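Local coordinates for enoyl-CoA hydratase subunit II (Geobacillus kaustophilus, PDB 2EJ5), which probably adds water to the double bond of enoyl-CoA thioesters, as other enoyl-CoA hydratases of the crotonase family do, perhaps in phenylacetic acid catabolism, at residues A[1-6]-A[28-33]; A[34-39]-A[84-89]. One frame throughout, in Å; residues are numbered along the deposited sequence.

How the interactions relate
Both contacts use helix 29-44, but at successive turns and with different partners. Interaction 1 lies near the surface, where the N-terminal residues 1-6, leading into the strand outermost in the sheet of this chain, meet the helix start; its exposed part is polar (Glu3 and Gln30) and its buried part mixes a threonine with apolar side chains. Interaction 2 is buried and nearer the centre of the chain, joining the next turns of that helix to helix 75-92 through methionine, valine, leucine and alanine. Each contact sets a threonine hydroxyl against a methionine backbone while hydrogen-bonding it to a residue outside the paired segments. Glu34, at the start of 34-39, joins both regions by bonding to residues 3-5.

Interaction 1: A[1-6]-A[28-33]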
# COMPACT_ATOMS: atom_id res chain seq x y z
N MET A 1 -4.71 14.81 -39.73
CA MET A 1 -5.21 14.29 -38.42
C MET A 1 -4.04 13.70 -37.62
O MET A 1 -2.89 13.86 -38.01
CB MET A 1 -6.32 13.23 -38.66
CG MET A 1 -7.62 13.75 -39.34
SD MET A 1 -8.29 15.28 -38.61
CE MET A 1 -9.38 15.84 -39.94
N TYR A 2 -4.34 13.04 -36.49
CA TYR A 2 -3.36 12.17 -35.83
C TYR A 2 -3.18 10.94 -36.71
O TYR A 2 -4.12 10.53 -37.37
CB TYR A 2 -3.88 11.72 -34.44
CG TYR A 2 -3.95 12.81 -33.36
CD1 TYR A 2 -2.79 13.47 -32.92
CD2 TYR A 2 -5.15 13.13 -32.76
CE1 TYR A 2 -2.86 14.46 -31.93
CE2 TYR A 2 -5.22 14.10 -31.75
CZ TYR A 2 -4.08 14.75 -31.35
OH TYR A 2 -4.16 15.70 -30.37
N GLU A 3 -1.99 10.34 -36.70
CA GLU A 3 -1.70 9.20 -37.58
C GLU A 3 -1.53 7.86 -36.89
O GLU A 3 -1.74 6.81 -37.51
CB GLU A 3 -0.46 9.48 -38.40
CG GLU A 3 -0.38 10.91 -38.85
CD GLU A 3 0.83 11.19 -39.69
OE1 GLU A 3 0.74 12.14 -40.49
OE2 GLU A 3 1.86 10.47 -39.53
N THR A 4 -1.11 7.88 -35.62
CA THR A 4 -0.88 6.63 -34.89
C THR A 4 -1.97 6.38 -33.84
O THR A 4 -2.04 5.30 -33.28
CB THR A 4 0.48 6.59 -34.19
OG1 THR A 4 0.51 7.62 -33.18
CG2 THR A 4 1.63 6.82 -35.20
N ILE A 5 -2.77 7.40 -33.57
CA ILE A 5 -3.92 7.28 -32.69
C ILE A 5 -5.14 7.92 -33.35
O ILE A 5 -5.02 8.67 -34.35
CB ILE A 5 -3.68 7.96 -31.31
CG1 ILE A 5 -3.77 9.48 -31.44
CG2 ILE A 5 -2.32 7.49 -30.68
CD1 ILE A 5 -3.89 10.20 -30.14
N ARG A 6 -6.29 7.63 -32.75
CA ARG A 6 -7.57 8.22 -33.10
C ARG A 6 -8.05 8.93 -31.85
O ARG A 6 -7.97 8.39 -30.73
CB ARG A 6 -8.54 7.11 -33.56
CG ARG A 6 -9.76 7.57 -34.36
CD ARG A 6 -10.36 6.36 -35.14
NE ARG A 6 -10.97 5.37 -34.26
CZ ARG A 6 -10.88 4.05 -34.41
NH1 ARG A 6 -10.18 3.52 -35.41
NH2 ARG A 6 -11.48 3.25 -33.53
N THR A 28 5.67 4.32 -30.86
CA THR A 28 6.80 4.93 -31.56
C THR A 28 6.88 6.38 -31.14
O THR A 28 5.96 6.90 -30.49
CB THR A 28 6.60 4.92 -33.06
OG1 THR A 28 5.43 5.70 -33.35
CG2 THR A 28 6.41 3.48 -33.57
N GLU A 29 7.95 7.05 -31.55
CA GLU A 29 8.13 8.48 -31.26
C GLU A 29 6.89 9.35 -31.50
O GLU A 29 6.53 10.18 -30.65
CB GLU A 29 9.35 9.00 -32.04
CG GLU A 29 9.66 10.47 -31.87
CD GLU A 29 10.90 10.90 -32.64
OE1 GLU A 29 11.17 10.34 -33.74
OE2 GLU A 29 11.60 11.82 -32.14
N GLN A 30 6.21 9.17 -32.64
CA GLN A 30 5.03 9.99 -32.90
C GLN A 30 3.75 9.54 -32.15
O GLN A 30 2.93 10.38 -31.86
CB GLN A 30 4.78 10.27 -34.40
CG GLN A 30 4.05 9.21 -35.18
CD GLN A 30 3.76 9.65 -36.61
OE1 GLN A 30 2.86 10.50 -36.87
NE2 GLN A 30 4.51 9.10 -37.56
N MET A 31 3.61 8.24 -31.87
CA MET A 31 2.52 7.78 -30.99
C MET A 31 2.69 8.41 -29.63
O MET A 31 1.73 8.91 -29.07
CB MET A 31 2.43 6.25 -30.86
CG MET A 31 1.17 5.78 -30.03
SD MET A 31 0.98 4.04 -29.62
CE MET A 31 -0.39 4.28 -28.57
N ASN A 32 3.91 8.37 -29.09
CA ASN A 32 4.21 9.05 -27.84
C ASN A 32 3.82 10.51 -27.90
O ASN A 32 3.19 11.02 -26.99
CB ASN A 32 5.69 8.90 -27.45
CG ASN A 32 5.99 7.55 -26.89
OD1 ASN A 32 5.32 7.09 -25.95
ND2 ASN A 32 6.98 6.88 -27.46
N ALA A 33 4.24 11.19 -28.97
CA ALA A 33 3.96 12.58 -29.11
C ALA A 33 2.48 12.90 -29.28
O ALA A 33 2.00 13.92 -28.80
CB ALA A 33 4.76 13.15 -30.30
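Thr4 OG1 lies against the start of the helix, 3.0 Å from CA of Met31, and is hydrogen-bonded to Glu34 OE1, about one turn further along the helix that Met31 helps to begin. Glu34 OE2 takes up the backbone N of Glu3, and OE1 also receives a weak bond from Ile5 N, so one carboxylate joins residues 3-5 to the helix. The Thr4 hydroxyl comes close to Met31 N as well, but at a poor angle; that N-H points instead to Thr28 OG1, a weak N-cap bond of 3.5 Å that is nearly straight at 169°. With OG1 between the backbone N and the carbonyl carbon (chi1 64°), Thr4 directs its other branch, CG2, onto the aliphatic stem of Gln30, 3.4 Å from its CG. The arrangement places the N-terminal arm of this crotonase fold, where it enters strand 5-10, outermost in the sheet of this chain, beside the first turn of helix 29-44, the helix that connects the neighbouring parallel strands 13-18 and 50-55. A valine in place of Thr4 has no hydroxyl, and would probably leave the Glu34 carboxylate without one of its partners at a buried position. Ile5 meets Met31 at about a right angle, its CG2 3.9 Å from Met31 CG, and both reach strand 13-18, Ile5 at Leu16 and Met31 at Leu18. Toward solvent, the side chains of Glu3 and Gln30 likewise cross at about a right angle.

Interaction 2: A[34-39]-A[84-89]; sequences EVTKAL and APMMKA
Thr36 sits directly against the backbone of Met86, its OG1 3.1 Å from CA and 3.3 Å from CB of that residue, where helices 29-44 and 75-92 run side by side. These are connecting helices of two successive beta-alpha-beta crossovers of the crotonase fold: the first leads from strand 13-18 to 50-55, the second from 50-55 to 97-101. They run in nearly the same direction, the two short segments crossing at 25° with axes 8.5 Å apart. Threonine and alanine lie between the two backbones here. CG2 of Thr36 lies over the carbonyl of Pro85, 3.6 Å from its O, and also approaches the methyl of Ala89. One turn on, Leu39 extends CD1 to the same methyl, 4.2 Å from Ala89 CB, next to the carbonyl of Met86. Beside Thr36, Val35 packs its CG1 along the thioether, 3.6 Å from both CG and SD of Met86, the two side chains meeting at a slant. The Met86 chain runs out extended and then bends at its last torsion (chi3 62°), which turns CE away from the valine.

Further out, Val35 and Leu39 are backed by the sheet: both touch Leu16 of strand 13-18, and Val35 also touches Leu18 and Ile5. Phe27 borders Met86, while Lys88 packs on Asp220 of the second subunit. Helix 75-92 is kinked at Pro85, whose ring nitrogen makes no bond to the turn before. The Thr36 hydroxyl makes no hydrogen bond to Met86 N despite their closeness; set beside its own backbone N (chi1 -59°), OG1 bonds back to the carbonyl O of Asn32.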
# COMPACT_ATOMS: atom_id res chain seq x y z
N GLU A 34 1.76 12.05 -30.02
CA GLU A 34 0.33 12.30 -30.29
C GLU A 34 -0.49 12.07 -29.03
O GLU A 34 -1.38 12.83 -28.72
CB GLU A 34 -0.17 11.44 -31.45
CG GLU A 34 0.53 11.79 -32.79
CD GLU A 34 0.02 11.00 -33.98
OE1 GLU A 34 -0.44 9.85 -33.78
OE2 GLU A 34 0.11 11.54 -35.12
N VAL A 35 -0.15 11.02 -28.27
CA VAL A 35 -0.88 10.73 -27.03
C VAL A 35 -0.74 11.90 -26.07
O VAL A 35 -1.72 12.32 -25.46
CB VAL A 35 -0.44 9.40 -26.43
CG1 VAL A 35 -0.96 9.26 -24.96
CG2 VAL A 35 -0.94 8.21 -27.28
N THR A 36 0.48 12.46 -25.97
CA THR A 36 0.77 13.62 -25.12
C THR A 36 -0.12 14.79 -25.47
O THR A 36 -0.81 15.34 -24.61
CB THR A 36 2.29 14.06 -25.19
OG1 THR A 36 3.14 12.98 -24.78
CG2 THR A 36 2.60 15.24 -24.29
N LYS A 37 -0.08 15.18 -26.74
CA LYS A 37 -0.94 16.25 -27.27
C LYS A 37 -2.44 16.04 -27.02
O LYS A 37 -3.14 16.96 -26.60
CB LYS A 37 -0.67 16.40 -28.78
CG LYS A 37 -1.35 17.61 -29.43
CD LYS A 37 -0.77 17.87 -30.82
CE LYS A 37 -1.46 19.04 -31.53
NZ LYS A 37 -2.91 18.74 -31.82
N ALA A 38 -2.91 14.82 -27.28
CA ALA A 38 -4.32 14.45 -27.13
C ALA A 38 -4.73 14.56 -25.64
O ALA A 38 -5.79 15.08 -25.34
CB ALA A 38 -4.53 13.05 -27.63
N LEU A 39 -3.86 14.08 -24.73
CA LEU A 39 -4.18 14.18 -23.29
C LEU A 39 -4.28 15.60 -22.86
O LEU A 39 -5.12 15.94 -22.06
CB LEU A 39 -3.16 13.45 -22.41
CG LEU A 39 -3.13 11.92 -22.51
CD1 LEU A 39 -1.96 11.39 -21.69
CD2 LEU A 39 -4.50 11.23 -22.16
N ALA A 84 8.57 10.28 -20.98
CA ALA A 84 8.39 11.23 -19.87
C ALA A 84 7.31 12.30 -20.11
O ALA A 84 6.42 12.47 -19.27
CB ALA A 84 9.75 11.87 -19.43
N PRO A 85 7.33 12.99 -21.28
CA PRO A 85 6.24 13.96 -21.55
C PRO A 85 4.82 13.36 -21.56
O PRO A 85 3.86 14.04 -21.10
CB PRO A 85 6.58 14.49 -22.95
CG PRO A 85 8.04 14.30 -23.08
CD PRO A 85 8.32 12.99 -22.38
N MET A 86 4.69 12.15 -22.08
CA MET A 86 3.42 11.42 -22.17
C MET A 86 2.94 11.03 -20.76
O MET A 86 1.79 11.28 -20.40
CB MET A 86 3.60 10.17 -23.04
CG MET A 86 2.27 9.42 -23.44
SD MET A 86 2.33 7.84 -24.28
CE MET A 86 3.16 6.73 -23.11
N MET A 87 3.82 10.42 -19.98
CA MET A 87 3.46 10.02 -18.62
C MET A 87 3.23 11.21 -17.71
O MET A 87 2.37 11.15 -16.84
CB MET A 87 4.47 8.99 -18.04
CG MET A 87 4.65 7.70 -18.94
SD MET A 87 3.15 6.79 -19.45
CE MET A 87 2.52 6.32 -17.84
N LYS A 88 3.94 12.32 -17.93
CA LYS A 88 3.68 13.53 -17.14
C LYS A 88 2.35 14.15 -17.51
O LYS A 88 1.62 14.62 -16.63
CB LYS A 88 4.78 14.59 -17.31
CG LYS A 88 6.13 14.13 -16.81
CD LYS A 88 7.13 15.25 -16.88
CE LYS A 88 8.31 14.89 -16.04
NZ LYS A 88 9.51 15.72 -16.43
N ALA A 89 2.03 14.16 -18.82
CA ALA A 89 0.70 14.65 -19.24
C ALA A 89 -0.40 13.80 -18.58
O ALA A 89 -1.36 14.34 -18.06
CB ALA A 89 0.54 14.62 -20.78